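Local coordinates for ankyrin repeat and SOCS box protein 11 (Homo sapiens, PDB 4UUC), which serves as the substrate-recognition component of a cullin-5-RING E3 ubiquitin ligase complex, directing targets such as BIK, DIRAS2 and RPN1 to ubiquitination and proteasomal degradation, at residues A[11-16]-A[41-46]; A[73-78]-A[106-111]; A[153-158]-A[187-192]; A[182-187]-A[214-219]. All blocks are in the same frame, centred on the assembly; numbering follows the deposited sequence. Where two conformers were deposited one is given.

Contact 1: residues A[11-16]-A[41-46]; sequences AAAQGR and LHEACL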
loop_
_atom_site.group_PDB
_atom_site.type_symbol
_atom_site.label_atom_id
_atom_site.label_comp_id
_atom_site.label_asym_id
_atom_site.label_seq_id
_atom_site.Cartn_x
_atom_site.Cartn_y
_atom_site.Cartn_z
ATOM N N ALA A 11 -2.583 12.747 22.388
ATOM C CA ALA A 11 -3.828 13.319 21.879
ATOM C C ALA A 11 -3.978 12.978 20.398
ATOM O O ALA A 11 -5.058 12.598 19.937
ATOM C CB ALA A 11 -3.864 14.824 22.086
ATOM N N ALA A 12 -2.880 13.092 19.660
ATOM C CA ALA A 12 -2.888 12.788 18.232
ATOM C C ALA A 12 -3.180 11.313 17.968
ATOM O O ALA A 12 -3.936 10.978 17.055
ATOM C CB ALA A 12 -1.559 13.179 17.605
ATOM N N ALA A 13 -2.577 10.432 18.759
ATOM C CA ALA A 13 -2.761 8.996 18.573
ATOM C C ALA A 13 -4.213 8.583 18.817
ATOM O O ALA A 13 -4.744 7.717 18.120
ATOM C CB ALA A 13 -1.836 8.224 19.496
ATOM N N GLN A 14 -4.840 9.211 19.808
ATOM C CA GLN A 14 -6.206 8.875 20.208
ATOM C C GLN A 14 -7.270 9.537 19.342
ATOM O O GLN A 14 -8.432 9.142 19.382
ATOM C CB GLN A 14 -6.448 9.275 21.666
ATOM C CG GLN A 14 -5.612 8.516 22.680
ATOM C CD GLN A 14 -6.002 7.061 22.794
ATOM O OE1 GLN A 14 -7.176 6.709 22.674
ATOM N NE2 GLN A 14 -5.015 6.202 23.026
ATOM N N GLY A 15 -6.882 10.556 18.582
ATOM C CA GLY A 15 -7.836 11.303 17.783
ATOM C C GLY A 15 -8.670 12.232 18.648
ATOM O O GLY A 15 -9.859 12.443 18.397
ATOM N N ARG A 16 -8.045 12.774 19.688
ATOM C CA ARG A 16 -8.720 13.701 20.591
ATOM C C ARG A 16 -8.459 15.136 20.143
ATOM O O ARG A 16 -7.596 15.821 20.687
ATOM C CB ARG A 16 -8.256 13.488 22.031
ATOM C CG ARG A 16 -8.594 12.114 22.589
ATOM C CD ARG A 16 -9.468 12.199 23.829
ATOM N NE ARG A 16 -9.414 10.967 24.610
ATOM C CZ ARG A 16 -9.888 10.837 25.846
ATOM N NH1 ARG A 16 -10.464 11.864 26.456
ATOM N NH2 ARG A 16 -9.786 9.676 26.474
ATOM N N LEU A 41 2.315 14.147 14.200
ATOM C CA LEU A 41 1.679 13.955 12.896
ATOM C C LEU A 41 1.737 12.490 12.470
ATOM O O LEU A 41 0.756 11.955 11.950
ATOM C CB LEU A 41 2.334 14.836 11.831
ATOM C CG LEU A 41 1.740 14.705 10.423
ATOM C CD1 LEU A 41 0.259 15.080 10.413
ATOM C CD2 LEU A 41 2.512 15.553 9.428
ATOM N N HIS A 42 2.885 11.845 12.683
ATOM C CA HIS A 42 3.012 10.412 12.416
ATOM C C HIS A 42 1.911 9.638 13.139
ATOM O O HIS A 42 1.263 8.773 12.547
ATOM C CB HIS A 42 4.383 9.874 12.851
ATOM C CG HIS A 42 5.492 10.162 11.886
ATOM N ND1 HIS A 42 6.575 10.949 12.216
ATOM C CD2 HIS A 42 5.701 9.751 10.613
ATOM C CE1 HIS A 42 7.398 11.019 11.185
ATOM N NE2 HIS A 42 6.891 10.300 10.198
ATOM N N GLU A 43 1.688 9.959 14.415
ATOM C CA GLU A 43 0.717 9.220 15.216
ATOM C C GLU A 43 -0.728 9.511 14.791
ATOM O O GLU A 43 -1.549 8.595 14.745
ATOM C CB GLU A 43 0.913 9.527 16.703
ATOM C CG GLU A 43 2.334 9.210 17.170
ATOM C CD GLU A 43 2.425 8.519 18.522
ATOM O OE1 GLU A 43 1.486 7.788 18.906
ATOM O OE2 GLU A 43 3.460 8.703 19.204
ATOM N N ALA A 44 -1.041 10.763 14.471
ATOM C CA ALA A 44 -2.380 11.091 13.971
ATOM C C ALA A 44 -2.675 10.331 12.679
ATOM O O ALA A 44 -3.769 9.809 12.492
ATOM C CB ALA A 44 -2.526 12.588 13.738
ATOM N N CYS A 45 -1.700 10.271 11.782
ATOM C CA CYS A 45 -1.928 9.629 10.492
ATOM C C CYS A 45 -2.046 8.111 10.637
ATOM O O CYS A 45 -2.817 7.478 9.924
ATOM C CB CYS A 45 -0.812 9.997 9.516
ATOM S SG CYS A 45 -0.906 11.714 8.967
ATOM N N LEU A 46 -1.297 7.531 11.572
ATOM C CA LEU A 46 -1.371 6.096 11.814
ATOM C C LEU A 46 -2.737 5.719 12.379
ATOM O O LEU A 46 -3.233 4.618 12.141
ATOM C CB LEU A 46 -0.253 5.646 12.765
ATOM C CG LEU A 46 -0.112 4.132 12.950
ATOM C CD1 LEU A 46 0.220 3.427 11.637
ATOM C CD2 LEU A 46 0.943 3.823 13.997
#
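The carboxylate of Glu43 is the one flat side-chain group that touches across this contact, and it turns its OE1 to the methyl of Ala13, with OE1 3.4 Å from Ala13 CB. Its other oxygen, OE2, forms a salt bridge with Arg5, and OE1 is also hydrogen-bonded outside the two segments, so the charge is probably offset there while OE1 also lies against the alanine methyl. The side chain gets there because CG lies anti to the carbonyl carbon (chi1 -57°) and the chain then bends at chi2; Glu43 CB also comes to 4.1 Å from Ala13 CB. Beneath this polar fringe the contact is small and apolar. Ala12 and Ala44 meet methyl to methyl, CB to CB at 4.0 Å, and the absence of any longer branch lets their CA atoms approach to 4.6 Å. At that range the backbones themselves touch: the CA-H of Ala44 points to the carbonyl O of Ala12, with CA to O at 3.5 Å and an angle of 148° at the hydrogen. Segment 11-16 then leaves its helix through a Schellman motif, with Gly15 at positive phi. The contact joins helix 7-14 of ANK 1 to helix 40-46 of ANK 2. Ala12 also packs on Leu20 of helix 17-26 and Ala44 on Cys52 of helix 50-58, while Leu41 and Cys45 meet Pro73 of helix 73-80.

Contact 2: residues A[73-78]-A[106-111]; sequences PLFNAC and IHEAVK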
loop_
_atom_site.group_PDB
_atom_site.type_symbol
_atom_site.label_atom_id
_atom_site.label_comp_id
_atom_site.label_asym_id
_atom_site.label_seq_id
_atom_site.Cartn_x
_atom_site.Cartn_y
_atom_site.Cartn_z
ATOM N N PRO A 73 4.479 10.289 7.263
ATOM C CA PRO A 73 3.054 10.411 7.601
ATOM C C PRO A 73 2.162 9.757 6.549
ATOM O O PRO A 73 1.155 9.146 6.903
ATOM C CB PRO A 73 2.836 11.923 7.658
ATOM C CG PRO A 73 4.189 12.477 8.044
ATOM C CD PRO A 73 5.193 11.574 7.390
ATOM N N LEU A 74 2.543 9.865 5.277
ATOM C CA LEU A 74 1.742 9.292 4.198
ATOM C C LEU A 74 1.709 7.770 4.286
ATOM O O LEU A 74 0.658 7.157 4.080
ATOM C CB LEU A 74 2.276 9.733 2.835
ATOM C CG LEU A 74 1.484 9.273 1.606
ATOM C CD1 LEU A 74 0.023 9.736 1.658
ATOM C CD2 LEU A 74 2.152 9.782 0.343
ATOM N N PHE A 75 2.848 7.154 4.587
ATOM C CA PHE A 75 2.877 5.713 4.795
ATOM C C PHE A 75 1.922 5.327 5.925
ATOM O O PHE A 75 1.122 4.405 5.784
ATOM C CB PHE A 75 4.298 5.229 5.101
ATOM C CG PHE A 75 4.386 3.756 5.382
ATOM C CD1 PHE A 75 4.492 2.842 4.346
ATOM C CD2 PHE A 75 4.354 3.283 6.679
ATOM C CE1 PHE A 75 4.561 1.485 4.606
ATOM C CE2 PHE A 75 4.425 1.933 6.943
ATOM C CZ PHE A 75 4.533 1.033 5.908
ATOM N N ASN A 76 1.995 6.045 7.042
ATOM C CA ASN A 76 1.134 5.753 8.179
ATOM C C ASN A 76 -0.340 5.915 7.814
ATOM O O ASN A 76 -1.180 5.116 8.230
ATOM C CB ASN A 76 1.495 6.648 9.365
ATOM C CG ASN A 76 2.779 6.208 10.053
ATOM O OD1 ASN A 76 3.444 5.272 9.609
ATOM N ND2 ASN A 76 3.135 6.887 11.138
ATOM N N ALA A 77 -0.646 6.931 7.012
ATOM C CA ALA A 77 -2.016 7.169 6.573
ATOM C C ALA A 77 -2.515 5.985 5.754
ATOM O O ALA A 77 -3.689 5.621 5.820
ATOM C CB ALA A 77 -2.103 8.454 5.765
ATOM N N CYS A 78 -1.609 5.375 4.998
ATOM C CA CYS A 78 -1.951 4.220 4.178
ATOM C C CYS A 78 -2.067 2.951 5.023
ATOM O O CYS A 78 -2.700 1.986 4.606
ATOM C CB CYS A 78 -0.917 4.034 3.065
ATOM S SG CYS A 78 -1.043 5.285 1.757
ATOM N N ILE A 106 1.977 3.161 -1.320
ATOM C CA ILE A 106 0.999 2.450 -2.140
ATOM C C ILE A 106 1.046 0.937 -1.889
ATOM O O ILE A 106 0.004 0.282 -1.884
ATOM C CB ILE A 106 1.182 2.741 -3.655
ATOM C CG1 ILE A 106 -0.064 2.289 -4.425
ATOM C CG2 ILE A 106 2.451 2.091 -4.208
ATOM C CD1 ILE A 106 -0.043 2.628 -5.905
ATOM N N HIS A 107 2.233 0.384 -1.646
ATOM C CA HIS A 107 2.347 -1.056 -1.422
ATOM C C HIS A 107 1.691 -1.476 -0.108
ATOM O O HIS A 107 1.085 -2.545 -0.028
ATOM C CB HIS A 107 3.813 -1.490 -1.453
ATOM C CG HIS A 107 4.436 -1.374 -2.809
ATOM N ND1 HIS A 107 4.851 -0.168 -3.332
ATOM C CD2 HIS A 107 4.681 -2.303 -3.763
ATOM C CE1 HIS A 107 5.338 -0.363 -4.545
ATOM N NE2 HIS A 107 5.250 -1.650 -4.828
ATOM N N GLU A 108 1.786 -0.630 0.913
ATOM C CA GLU A 108 1.118 -0.913 2.180
ATOM C C GLU A 108 -0.395 -0.771 2.031
ATOM O O GLU A 108 -1.157 -1.587 2.559
ATOM C CB GLU A 108 1.628 0.013 3.283
ATOM C CG GLU A 108 1.099 -0.328 4.672
ATOM C CD GLU A 108 1.580 -1.678 5.182
ATOM O OE1 GLU A 108 2.632 -2.162 4.710
ATOM O OE2 GLU A 108 0.903 -2.255 6.061
ATOM N N ALA A 109 -0.831 0.261 1.314
ATOM C CA ALA A 109 -2.262 0.455 1.074
ATOM C C ALA A 109 -2.863 -0.772 0.394
ATOM O O ALA A 109 -3.915 -1.270 0.811
ATOM C CB ALA A 109 -2.506 1.695 0.232
ATOM N N VAL A 110 -2.195 -1.257 -0.650
ATOM C CA VAL A 110 -2.687 -2.416 -1.394
ATOM C C VAL A 110 -2.691 -3.657 -0.509
ATOM O O VAL A 110 -3.675 -4.389 -0.479
ATOM C CB VAL A 110 -1.843 -2.684 -2.656
ATOM C CG1 VAL A 110 -2.250 -4.003 -3.317
ATOM C CG2 VAL A 110 -1.995 -1.536 -3.638
ATOM N N LYS A 111 -1.600 -3.888 0.217
ATOM C CA LYS A 111 -1.520 -5.024 1.133
ATOM C C LYS A 111 -2.742 -5.097 2.053
ATOM O O LYS A 111 -3.306 -6.173 2.270
ATOM C CB LYS A 111 -0.240 -4.946 1.968
ATOM C CG LYS A 111 -0.126 -6.021 3.041
ATOM C CD LYS A 111 1.221 -5.936 3.753
ATOM C CE LYS A 111 1.337 -6.964 4.864
ATOM N NZ LYS A 111 2.699 -6.961 5.473
#
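Cys78 and Ala109 mark the closest backbone approach, 4.9 Å between CA atoms, where segments 73-78 and 106-111 run almost parallel, their axes 8.5 Å apart and 8° from alignment. Small side chains permit this spacing: Cys78 CB lies 4.0 Å from Ala109 CB, and the sulfur of Cys78 leans on the same methyl. Farther out, larger groups cross at a slant. The ring of Phe75 reaches across with its CE1 corner, 3.5 Å from Glu108 CB, while CZ lies 3.9 Å from Glu108 CG. Phe75 has CG opposite the backbone N (chi1 178°), which carries the ring out toward the second helix. Glu108 starts likewise but bends at chi2, bringing its carboxylate past the ring, OE1 3.9 Å from Phe75 CZ. The ring and carboxylate planes are 54° apart, so the two groups are not stacked. Replacing Phe75 by a serine would probably strip the CB and CG methylenes of Glu108 of their apolar cover and let that chain turn more freely. The pairing joins helix 73-80 of ANK 3 to helix 105-111 of ANK 4, neighbours in the ankyrin stack; Leu121 of helix 115-123 covers Cys78 from a second layer. Chemically the interface is apolar at its closest points. The Glu108 carboxylate has its salt bridge with Arg112, on its own side of the interface, whereas the buried carbonyl O of Cys78 has no hydrogen-bonding partner in the model. Cohesion between these segments therefore rests on fitted carbon and sulfur surfaces rather than on polar bonds.

Contact 3: residues A[153-158]-A[187-192]; sequences KLLELG and TDYGAN
Tyr189 gives up the most surface here, and Leu155 lies under its ring. Leu155 CB sits 3.6 Å from the ring centroid and only 3° off the normal, a CH-pi contact almost exactly over the centre of one face. The two methyls extend the cover: CD1 of Leu155 meets CD1 of Tyr189 at 3.7 Å, and CD2 of Leu155 lies 3.9 Å from CB of Tyr189. On the far half of the ring, CE2 of Tyr189 reaches the carbonyl O of Leu155 at 3.5 Å. With an alanine at Leu155 the CB would still lie over the ring, but losing both methyls would probably open a gap beside Tyr189 and take a partner from Leu139 and Leu185. Both segments are helix ends of neighbouring ankyrin repeats, ANK 5 and ANK 6, and both finish in a Schellman motif with a glycine at positive phi, Gly158 and Gly190; Tyr189 immediately precedes the second of these, where the chain has just left helical geometry. Glu156 adds a contact at the hydroxyl end of the ring. Its CG comes 3.3 Å from Tyr189 OH, and the chain runs extended beyond CG to a carboxylate turned 52° from the ring plane. A water at the ring edge, in its plane, bridges the pair: it donates to Glu156 OE2 at 2.8 Å and is 2.6 Å from Tyr189 OH. The same OE2 also takes a salt bridge from Lys152.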
loop_
_atom_site.group_PDB
_atom_site.type_symbol
_atom_site.label_atom_id
_atom_site.label_comp_id
_atom_site.label_asym_id
_atom_site.label_seq_id
_atom_site.Cartn_x
_atom_site.Cartn_y
_atom_site.Cartn_z
ATOM N N LYS A 153 -9.006 -3.105 -10.313
ATOM C CA LYS A 153 -8.757 -1.691 -10.585
ATOM C C LYS A 153 -7.383 -1.457 -11.208
ATOM O O LYS A 153 -7.252 -0.688 -12.158
ATOM C CB LYS A 153 -8.896 -0.876 -9.297
ATOM C CG LYS A 153 -8.899 0.631 -9.511
ATOM C CD LYS A 153 -10.196 1.099 -10.164
ATOM C CE LYS A 153 -10.072 2.510 -10.707
ATOM N NZ LYS A 153 -11.349 2.982 -11.314
ATOM N N LEU A 154 -6.357 -2.110 -10.667
ATOM C CA LEU A 154 -4.999 -1.971 -11.191
ATOM C C LEU A 154 -4.905 -2.424 -12.649
ATOM O O LEU A 154 -4.278 -1.760 -13.471
ATOM C CB LEU A 154 -4.015 -2.763 -10.328
ATOM C CG LEU A 154 -3.674 -2.116 -8.982
ATOM C CD1 LEU A 154 -3.020 -3.123 -8.043
ATOM C CD2 LEU A 154 -2.762 -0.909 -9.180
ATOM N N LEU A 155 -5.533 -3.552 -12.964
ATOM C CA LEU A 155 -5.539 -4.066 -14.331
ATOM C C LEU A 155 -6.261 -3.099 -15.268
ATOM O O LEU A 155 -5.793 -2.825 -16.373
ATOM C CB LEU A 155 -6.196 -5.448 -14.376
ATOM C CG LEU A 155 -5.399 -6.577 -13.715
ATOM C CD1 LEU A 155 -6.260 -7.819 -13.537
ATOM C CD2 LEU A 155 -4.145 -6.902 -14.522
ATOM N N GLU A 156 -7.399 -2.582 -14.818
ATOM C CA GLU A 156 -8.178 -1.629 -15.603
ATOM C C GLU A 156 -7.407 -0.339 -15.873
ATOM O O GLU A 156 -7.580 0.284 -16.919
ATOM C CB GLU A 156 -9.490 -1.305 -14.892
ATOM C CG GLU A 156 -10.478 -2.449 -14.900
ATOM C CD GLU A 156 -11.682 -2.198 -14.019
ATOM O OE1 GLU A 156 -11.699 -1.183 -13.289
ATOM O OE2 GLU A 156 -12.617 -3.023 -14.058
ATOM N N LEU A 157 -6.555 0.053 -14.931
ATOM C CA LEU A 157 -5.756 1.268 -15.072
ATOM C C LEU A 157 -4.487 1.036 -15.896
ATOM O O LEU A 157 -3.731 1.972 -16.156
ATOM C CB LEU A 157 -5.389 1.819 -13.689
ATOM C CG LEU A 157 -6.542 2.423 -12.883
ATOM C CD1 LEU A 157 -6.091 2.745 -11.460
ATOM C CD2 LEU A 157 -7.085 3.675 -13.559
ATOM N N GLY A 158 -4.250 -0.212 -16.292
ATOM C CA GLY A 158 -3.174 -0.537 -17.214
ATOM C C GLY A 158 -1.913 -1.100 -16.586
ATOM O O GLY A 158 -0.842 -1.057 -17.193
ATOM N N THR A 187 -5.718 -13.780 -15.991
ATOM C CA THR A 187 -5.764 -14.481 -17.264
ATOM C C THR A 187 -6.519 -13.657 -18.309
ATOM O O THR A 187 -6.077 -13.546 -19.457
ATOM C CB THR A 187 -6.426 -15.858 -17.116
ATOM O OG1 THR A 187 -5.703 -16.634 -16.154
ATOM C CG2 THR A 187 -6.440 -16.594 -18.450
ATOM N N ASP A 188 -7.647 -13.074 -17.908
ATOM C CA ASP A 188 -8.443 -12.242 -18.815
ATOM C C ASP A 188 -7.642 -11.055 -19.348
ATOM O O ASP A 188 -7.898 -10.576 -20.455
ATOM C CB ASP A 188 -9.703 -11.712 -18.123
ATOM C CG ASP A 188 -10.749 -12.787 -17.878
ATOM O OD1 ASP A 188 -10.675 -13.872 -18.493
ATOM O OD2 ASP A 188 -11.663 -12.530 -17.069
ATOM N N TYR A 189 -6.686 -10.577 -18.552
ATOM C CA TYR A 189 -5.864 -9.430 -18.923
ATOM C C TYR A 189 -4.506 -9.844 -19.494
ATOM O O TYR A 189 -3.582 -9.033 -19.579
ATOM C CB TYR A 189 -5.676 -8.507 -17.716
ATOM C CG TYR A 189 -6.778 -7.488 -17.578
ATOM C CD1 TYR A 189 -7.942 -7.782 -16.883
ATOM C CD2 TYR A 189 -6.661 -6.232 -18.157
ATOM C CE1 TYR A 189 -8.955 -6.854 -16.760
ATOM C CE2 TYR A 189 -7.670 -5.296 -18.040
ATOM C CZ TYR A 189 -8.811 -5.611 -17.343
ATOM O OH TYR A 189 -9.813 -4.679 -17.226
ATOM N N GLY A 190 -4.393 -11.108 -19.890
ATOM C CA GLY A 190 -3.283 -11.560 -20.712
ATOM C C GLY A 190 -2.089 -12.149 -19.986
ATOM O O GLY A 190 -0.992 -12.197 -20.545
ATOM N N ALA A 191 -2.287 -12.605 -18.755
ATOM C CA ALA A 191 -1.200 -13.222 -18.005
ATOM C C ALA A 191 -0.667 -14.446 -18.739
ATOM O O ALA A 191 -1.429 -15.210 -19.333
ATOM C CB ALA A 191 -1.661 -13.602 -16.616
ATOM N N ASN A 192 0.650 -14.615 -18.705
ATOM C CA ASN A 192 1.304 -15.771 -19.306
ATOM C C ASN A 192 1.268 -16.961 -18.353
ATOM O O ASN A 192 1.997 -16.993 -17.362
ATOM C CB ASN A 192 2.749 -15.421 -19.675
ATOM C CG ASN A 192 3.428 -16.506 -20.492
ATOM O OD1 ASN A 192 3.221 -17.698 -20.269
ATOM N ND2 ASN A 192 4.250 -16.090 -21.445
HETATM O O HOH W 1 -11.889 -5.100 -15.731
#

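Contact 4: residues A[182-187]-A[214-219]; sequences VIHLLT and EQALLL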
loop_
_atom_site.group_PDB
_atom_site.type_symbol
_atom_site.label_atom_id
_atom_site.label_comp_id
_atom_site.label_asym_id
_atom_site.label_seq_id
_atom_site.Cartn_x
_atom_site.Cartn_y
_atom_site.Cartn_z
ATOM N N VAL A 182 -9.164 -13.804 -8.760
ATOM C CA VAL A 182 -7.898 -13.186 -9.147
ATOM C C VAL A 182 -7.238 -13.933 -10.316
ATOM O O VAL A 182 -6.701 -13.309 -11.231
ATOM C CB VAL A 182 -6.936 -13.120 -7.944
ATOM C CG1 VAL A 182 -5.524 -12.721 -8.380
ATOM C CG2 VAL A 182 -7.464 -12.143 -6.907
ATOM N N ILE A 183 -7.280 -15.263 -10.282
ATOM C CA ILE A 183 -6.730 -16.075 -11.366
ATOM C C ILE A 183 -7.386 -15.717 -12.702
ATOM O O ILE A 183 -6.695 -15.487 -13.700
ATOM C CB ILE A 183 -6.913 -17.589 -11.092
ATOM C CG1 ILE A 183 -6.172 -18.005 -9.817
ATOM C CG2 ILE A 183 -6.425 -18.427 -12.275
ATOM C CD1 ILE A 183 -4.649 -17.924 -9.903
ATOM N N HIS A 184 -8.714 -15.662 -12.732
ATOM C CA HIS A 184 -9.414 -15.386 -13.989
ATOM C C HIS A 184 -9.213 -13.940 -14.447
ATOM O O HIS A 184 -9.106 -13.676 -15.647
ATOM C CB HIS A 184 -10.906 -15.703 -13.857
ATOM C CG HIS A 184 -11.197 -17.168 -13.757
ATOM N ND1 HIS A 184 -10.728 -18.080 -14.679
ATOM C CD2 HIS A 184 -11.900 -17.880 -12.846
ATOM C CE1 HIS A 184 -11.132 -19.292 -14.340
ATOM N NE2 HIS A 184 -11.845 -19.197 -13.232
ATOM N N LEU A 185 -9.142 -13.008 -13.501
ATOM C CA LEU A 185 -8.887 -11.608 -13.834
ATOM C C LEU A 185 -7.521 -11.439 -14.493
ATOM O O LEU A 185 -7.407 -10.768 -15.516
ATOM C CB LEU A 185 -8.971 -10.725 -12.586
ATOM C CG LEU A 185 -10.367 -10.267 -12.151
ATOM C CD1 LEU A 185 -10.319 -9.686 -10.747
ATOM C CD2 LEU A 185 -10.927 -9.247 -13.119
ATOM N N LEU A 186 -6.484 -12.025 -13.898
ATOM C CA LEU A 186 -5.147 -11.973 -14.479
ATOM C C LEU A 186 -5.119 -12.602 -15.872
ATOM O O LEU A 186 -4.553 -12.039 -16.812
ATOM C CB LEU A 186 -4.131 -12.684 -13.581
ATOM C CG LEU A 186 -3.755 -11.993 -12.271
ATOM C CD1 LEU A 186 -2.820 -12.892 -11.473
ATOM C CD2 LEU A 186 -3.111 -10.641 -12.521
ATOM N N THR A 187 -5.718 -13.780 -15.991
ATOM C CA THR A 187 -5.764 -14.481 -17.264
ATOM C C THR A 187 -6.519 -13.657 -18.309
ATOM O O THR A 187 -6.077 -13.546 -19.457
ATOM C CB THR A 187 -6.426 -15.858 -17.116
ATOM O OG1 THR A 187 -5.703 -16.634 -16.154
ATOM C CG2 THR A 187 -6.440 -16.594 -18.450
ATOM N N GLU A 214 -6.103 -24.357 -8.499
ATOM C CA GLU A 214 -5.513 -25.266 -9.475
ATOM C C GLU A 214 -6.491 -25.548 -10.609
ATOM O O GLU A 214 -6.102 -25.579 -11.776
ATOM C CB GLU A 214 -5.092 -26.588 -8.830
ATOM C CG GLU A 214 -4.395 -27.515 -9.814
ATOM C CD GLU A 214 -4.138 -28.898 -9.259
ATOM O OE1 GLU A 214 -5.116 -29.628 -8.997
ATOM O OE2 GLU A 214 -2.950 -29.256 -9.092
ATOM N N GLN A 215 -7.756 -25.760 -10.258
ATOM C CA GLN A 215 -8.790 -26.027 -11.254
ATOM C C GLN A 215 -8.887 -24.868 -12.235
ATOM O O GLN A 215 -8.984 -25.073 -13.444
ATOM C CB GLN A 215 -10.146 -26.264 -10.584
ATOM C CG GLN A 215 -11.257 -26.661 -11.554
ATOM C CD GLN A 215 -12.650 -26.507 -10.959
ATOM O OE1 GLN A 215 -12.806 -26.161 -9.788
ATOM N NE2 GLN A 215 -13.671 -26.758 -11.772
ATOM N N ALA A 216 -8.866 -23.648 -11.705
ATOM C CA ALA A 216 -8.971 -22.449 -12.530
ATOM C C ALA A 216 -7.823 -22.381 -13.533
ATOM O O ALA A 216 -8.032 -22.107 -14.713
ATOM C CB ALA A 216 -8.989 -21.202 -11.658
ATOM N N LEU A 217 -6.612 -22.645 -13.058
ATOM C CA LEU A 217 -5.435 -22.610 -13.915
ATOM C C LEU A 217 -5.505 -23.688 -14.995
ATOM O O LEU A 217 -5.127 -23.454 -16.144
ATOM C CB LEU A 217 -4.171 -22.773 -13.070
ATOM C CG LEU A 217 -3.832 -21.546 -12.219
ATOM C CD1 LEU A 217 -2.803 -21.882 -11.141
ATOM C CD2 LEU A 217 -3.322 -20.413 -13.098
ATOM N N LEU A 218 -5.995 -24.865 -14.625
ATOM C CA LEU A 218 -6.138 -25.961 -15.578
ATOM C C LEU A 218 -7.155 -25.614 -16.664
ATOM O O LEU A 218 -6.964 -25.953 -17.832
ATOM C CB LEU A 218 -6.558 -27.245 -14.861
ATOM C CG LEU A 218 -5.469 -27.980 -14.078
ATOM C CD1 LEU A 218 -6.081 -29.010 -13.150
ATOM C CD2 LEU A 218 -4.481 -28.635 -15.030
ATOM N N LEU A 219 -8.229 -24.932 -16.276
ATOM C CA LEU A 219 -9.302 -24.590 -17.213
ATOM C C LEU A 219 -8.904 -23.496 -18.207
ATOM O O LEU A 219 -9.454 -23.425 -19.307
ATOM C CB LEU A 219 -10.550 -24.146 -16.446
ATOM C CG LEU A 219 -11.328 -25.239 -15.713
ATOM C CD1 LEU A 219 -12.350 -24.616 -14.773
ATOM C CD2 LEU A 219 -12.003 -26.181 -16.699
#
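Ile183, whose side chain meets Ala216 and Leu217, has its carbonyl oxygen gripped by two donors from Thr187. Thr187 OG1 gives the shorter bond to Ile183 O, 2.9 Å, against 3.0 Å from Thr187 N to Ile183 O, and the two arrive from opposite faces of the carbonyl plane. The hydroxyl stands 36° out of that plane, with a C=O...donor angle of 144°. This fixes the threonine hydroxyl against its own helix, one turn on from Ile183. Between the two segments the touching partners are mostly carbon. CG2 of Ile183 lies opposite the backbone N, which directs that methyl into the second helix, and it touches two partners: Ala216 CB at 3.8 Å and Leu217 CD2 at 3.8 Å. The isoleucine and leucine side chains cross at about a right angle. His184 comes in beside them, its ring set obliquely to the alanine methyl, with NE2 3.8 Å from Ala216 CB; its ND1 is hydrogen-bonded to Arg220, a second link between the helices. The axes of the two segments are 9.8 Å apart and cross at -25°. Helix 180-188, from ANK 6, thus lies against helix 212-220 near the C-terminal end of the modelled chain. Ile183 also packs on Ala174 of helix 170-175, and Leu217 on Leu204 of helix 203-206.

All four contacts join successive layers of the ankyrin repeat domain, the part of the longer protein present in this chain. Contacts 1, 2 and 3 follow one another in series, while the segments of contacts 3 and 4 alternate. Contacts 1 and 2 have centres 16 Å apart and touch directly: His42 O accepts a probable hydrogen bond from Asn76 ND2 at 3.0 Å, tying helix 40-46 to helix 73-80. Contacts 3 and 4 lie closer, centres 13 Å apart, share Thr187 and both use helix 180-188; Ala191 N to Leu186 O at 3.0 Å bonds one to the other. Contact 2 lies near the chain's centre, its own centre 22 Å from that of contact 3.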